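Local atomic coordinates of hypothetical protein AF1704 (PDB entry 1ZBM), a protein that probably catalyses the conversion of cyclic dehypoxanthine futalosine into 1,4-dihydroxy-6-naphthoate, a step in menaquinone (vitamin K2) biosynthesis. Residues N116-L121 / L179-G184. Residues are numbered along the deposited sequence; the frame is centred on the assembly and turned at random.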
ATOM      1  N   ASN A 116       5.981  -4.848  -6.951  1.00 17.88           N
ATOM      2  CA  ASN A 116       6.858  -5.017  -8.097  1.00 19.42           C
ATOM      3  C   ASN A 116       8.204  -5.543  -7.636  1.00 19.66           C
ATOM      4  O   ASN A 116       8.753  -6.477  -8.226  1.00 20.19           O
ATOM      5  CB  ASN A 116       7.047  -3.707  -8.846  1.00 22.70           C
ATOM      6  CG  ASN A 116       6.839  -3.879 -10.331  1.00 26.16           C
ATOM      7  OD1 ASN A 116       7.440  -4.767 -10.957  1.00 24.27           O
ATOM      8  ND2 ASN A 116       5.981  -3.044 -10.908  1.00 27.19           N
ATOM      9  N   LEU A 117       8.730  -4.943  -6.575  1.00 18.72           N
ATOM     10  CA  LEU A 117      10.006  -5.368  -6.022  1.00 17.46           C
ATOM     11  C   LEU A 117       9.939  -6.874  -5.742  1.00 17.70           C
ATOM     12  O   LEU A 117      10.846  -7.622  -6.113  1.00 17.55           O
ATOM     13  CB  LEU A 117      10.305  -4.593  -4.735  1.00 15.30           C
ATOM     14  CG  LEU A 117      11.588  -4.972  -3.981  1.00 18.00           C
ATOM     15  CD1 LEU A 117      12.800  -4.825  -4.898  1.00 15.08           C
ATOM     16  CD2 LEU A 117      11.745  -4.072  -2.752  1.00 14.33           C
ATOM     17  N   LEU A 118       8.855  -7.313  -5.100  1.00 16.83           N
ATOM     18  CA  LEU A 118       8.664  -8.735  -4.795  1.00 16.73           C
ATOM     19  C   LEU A 118       8.677  -9.599  -6.065  1.00 16.14           C
ATOM     20  O   LEU A 118       9.342 -10.640  -6.112  1.00 16.45           O
ATOM     21  CB  LEU A 118       7.347  -8.955  -4.038  1.00 15.06           C
ATOM     22  CG  LEU A 118       7.292  -8.498  -2.581  1.00 15.24           C
ATOM     23  CD1 LEU A 118       5.847  -8.472  -2.071  1.00 14.76           C
ATOM     24  CD2 LEU A 118       8.139  -9.412  -1.747  1.00 12.62           C
ATOM     25  N   LEU A 119       7.936  -9.174  -7.082  1.00 15.38           N
ATOM     26  CA  LEU A 119       7.883  -9.909  -8.333  1.00 16.33           C
ATOM     27  C   LEU A 119       9.290 -10.021  -8.918  1.00 18.69           C
ATOM     28  O   LEU A 119       9.728 -11.106  -9.296  1.00 20.31           O
ATOM     29  CB  LEU A 119       6.949  -9.204  -9.326  1.00 14.63           C
ATOM     30  CG  LEU A 119       6.781  -9.826 -10.729  1.00 13.02           C
ATOM     31  CD1 LEU A 119       6.213 -11.228 -10.603  1.00 10.91           C
ATOM     32  CD2 LEU A 119       5.854  -8.958 -11.583  1.00 12.82           C
ATOM     33  N   LYS A 120      10.000  -8.896  -8.976  1.00 19.15           N
ATOM     34  CA  LYS A 120      11.359  -8.862  -9.499  1.00 20.44           C
ATOM     35  C   LYS A 120      12.312  -9.758  -8.707  1.00 21.62           C
ATOM     36  O   LYS A 120      13.377 -10.112  -9.199  1.00 23.55           O
ATOM     37  CB  LYS A 120      11.867  -7.414  -9.513  1.00 22.74           C
ATOM     38  CG  LYS A 120      11.121  -6.512 -10.512  1.00 23.65           C
ATOM     39  CD  LYS A 120      11.141  -5.051 -10.095  1.00 24.64           C
ATOM     40  CE  LYS A 120      12.550  -4.500 -10.062  1.00 25.96           C
ATOM     41  NZ  LYS A 120      12.586  -3.180  -9.362  1.00 27.31           N
ATOM     42  N   LEU A 121      11.930 -10.120  -7.484  1.00 21.31           N
ATOM     43  CA  LEU A 121      12.750 -10.999  -6.651  1.00 20.22           C
ATOM     44  C   LEU A 121      12.358 -12.458  -6.838  1.00 19.35           C
ATOM     45  O   LEU A 121      13.183 -13.347  -6.698  1.00 20.70           O
ATOM     46  CB  LEU A 121      12.587 -10.645  -5.173  1.00 20.17           C
ATOM     47  CG  LEU A 121      13.270  -9.380  -4.654  1.00 19.08           C
ATOM     48  CD1 LEU A 121      12.725  -9.073  -3.281  1.00 18.55           C
ATOM     49  CD2 LEU A 121      14.784  -9.581  -4.607  1.00 20.16           C
ATOM     50  N   LEU A 179       8.233 -13.330   8.859  1.00 15.72           N
ATOM     51  CA  LEU A 179       7.781 -12.080   9.453  1.00 14.10           C
ATOM     52  C   LEU A 179       6.680 -11.492   8.566  1.00 13.49           C
ATOM     53  O   LEU A 179       6.564 -11.852   7.394  1.00 13.06           O
ATOM     54  CB  LEU A 179       8.960 -11.101   9.525  1.00 13.93           C
ATOM     55  CG  LEU A 179      10.148 -11.503  10.396  1.00 16.37           C
ATOM     56  CD1 LEU A 179      11.379 -10.642  10.071  1.00 15.30           C
ATOM     57  CD2 LEU A 179       9.751 -11.353  11.868  1.00 13.89           C
ATOM     58  N   PRO A 180       5.863 -10.579   9.113  1.00 11.96           N
ATOM     59  CA  PRO A 180       4.786  -9.962   8.328  1.00 11.99           C
ATOM     60  C   PRO A 180       5.364  -9.334   7.044  1.00 12.49           C
ATOM     61  O   PRO A 180       6.572  -9.139   6.942  1.00 12.53           O
ATOM     62  CB  PRO A 180       4.220  -8.920   9.288  1.00 10.40           C
ATOM     63  CG  PRO A 180       4.462  -9.529  10.638  1.00 10.44           C
ATOM     64  CD  PRO A 180       5.860 -10.089  10.503  1.00  9.90           C
ATOM     65  N   LEU A 181       4.507  -9.005   6.082  1.00 13.98           N
ATOM     66  CA  LEU A 181       4.955  -8.426   4.814  1.00 14.24           C
ATOM     67  C   LEU A 181       4.635  -6.924   4.669  1.00 13.54           C
ATOM     68  O   LEU A 181       3.477  -6.556   4.445  1.00 12.79           O
ATOM     69  CB  LEU A 181       4.293  -9.186   3.656  1.00 14.62           C
ATOM     70  CG  LEU A 181       4.955  -9.249   2.273  1.00 15.35           C
ATOM     71  CD1 LEU A 181       3.907  -9.649   1.230  1.00 13.84           C
ATOM     72  CD2 LEU A 181       5.571  -7.925   1.917  1.00 13.22           C
ATOM     73  N   PRO A 182       5.655  -6.046   4.775  1.00 12.85           N
ATOM     74  CA  PRO A 182       5.495  -4.588   4.653  1.00 14.37           C
ATOM     75  C   PRO A 182       5.120  -4.205   3.228  1.00 13.68           C
ATOM     76  O   PRO A 182       5.885  -4.472   2.304  1.00 15.14           O
ATOM     77  CB  PRO A 182       6.880  -4.041   5.011  1.00 14.38           C
ATOM     78  CG  PRO A 182       7.547  -5.165   5.740  1.00 15.24           C
ATOM     79  CD  PRO A 182       7.063  -6.388   5.030  1.00 13.30           C
ATOM     80  N   LEU A 183       3.968  -3.564   3.036  1.00 13.08           N
ATOM     81  CA  LEU A 183       3.554  -3.183   1.681  1.00 14.04           C
ATOM     82  C   LEU A 183       3.498  -1.675   1.458  1.00 14.59           C
ATOM     83  O   LEU A 183       4.244  -1.139   0.639  1.00 14.47           O
ATOM     84  CB  LEU A 183       2.194  -3.798   1.358  1.00 13.60           C
ATOM     85  CG  LEU A 183       2.171  -5.321   1.349  1.00 14.62           C
ATOM     86  CD1 LEU A 183       0.739  -5.791   1.353  1.00 11.96           C
ATOM     87  CD2 LEU A 183       2.927  -5.847   0.123  1.00 14.15           C
ATOM     88  N   GLY A 184       2.598  -1.008   2.170  1.00 14.88           N
ATOM     89  CA  GLY A 184       2.467   0.428   2.047  1.00 14.57           C
ATOM     90  C   GLY A 184       2.880   1.057   3.359  1.00 14.35           C
ATOM     91  O   GLY A 184       2.690   0.462   4.417  1.00 14.41           O
TER
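Leu118 and Leu181 meet tip to tip, methyl against methyl, in a small buried contact between a helix and the start of a strand. CB of Leu118 leaves the helix toward the strand but is still 6.3 Å from Leu181 CD2, the nearest side-chain atom there. CG, anti to the carbonyl carbon and beside the backbone N (chi1 -73°), brings the fork to 4.9 Å from Leu181 CD2. CD1 makes the touch: it rests against both methyls of Leu181, 4.0 Å from CD1 and 4.0 Å from CD2. Leu183 CD2 adds a looser flank at 4.5 Å from Leu118 CD1. CD2 of Leu118 is a little farther off, 4.7 Å from Leu181 CD2. Leucine suits both places: each side chain reaches part of the way, and its branched, apolar end fits a buried spot. Leu183 O takes a hydrogen bond from OG1 of Thr114, a predicted substrate-binding residue. Trp172 of helix 169-174 also touches Leu118, and Trp170 and Trp173 touch Leu181. Helix 114-122 packs on strand 105-108 of one sheet, while strand 181-189 pairs with strand 76-86 in the other; the leucines touch between the two lobes of this periplasmic-binding-protein-like fold.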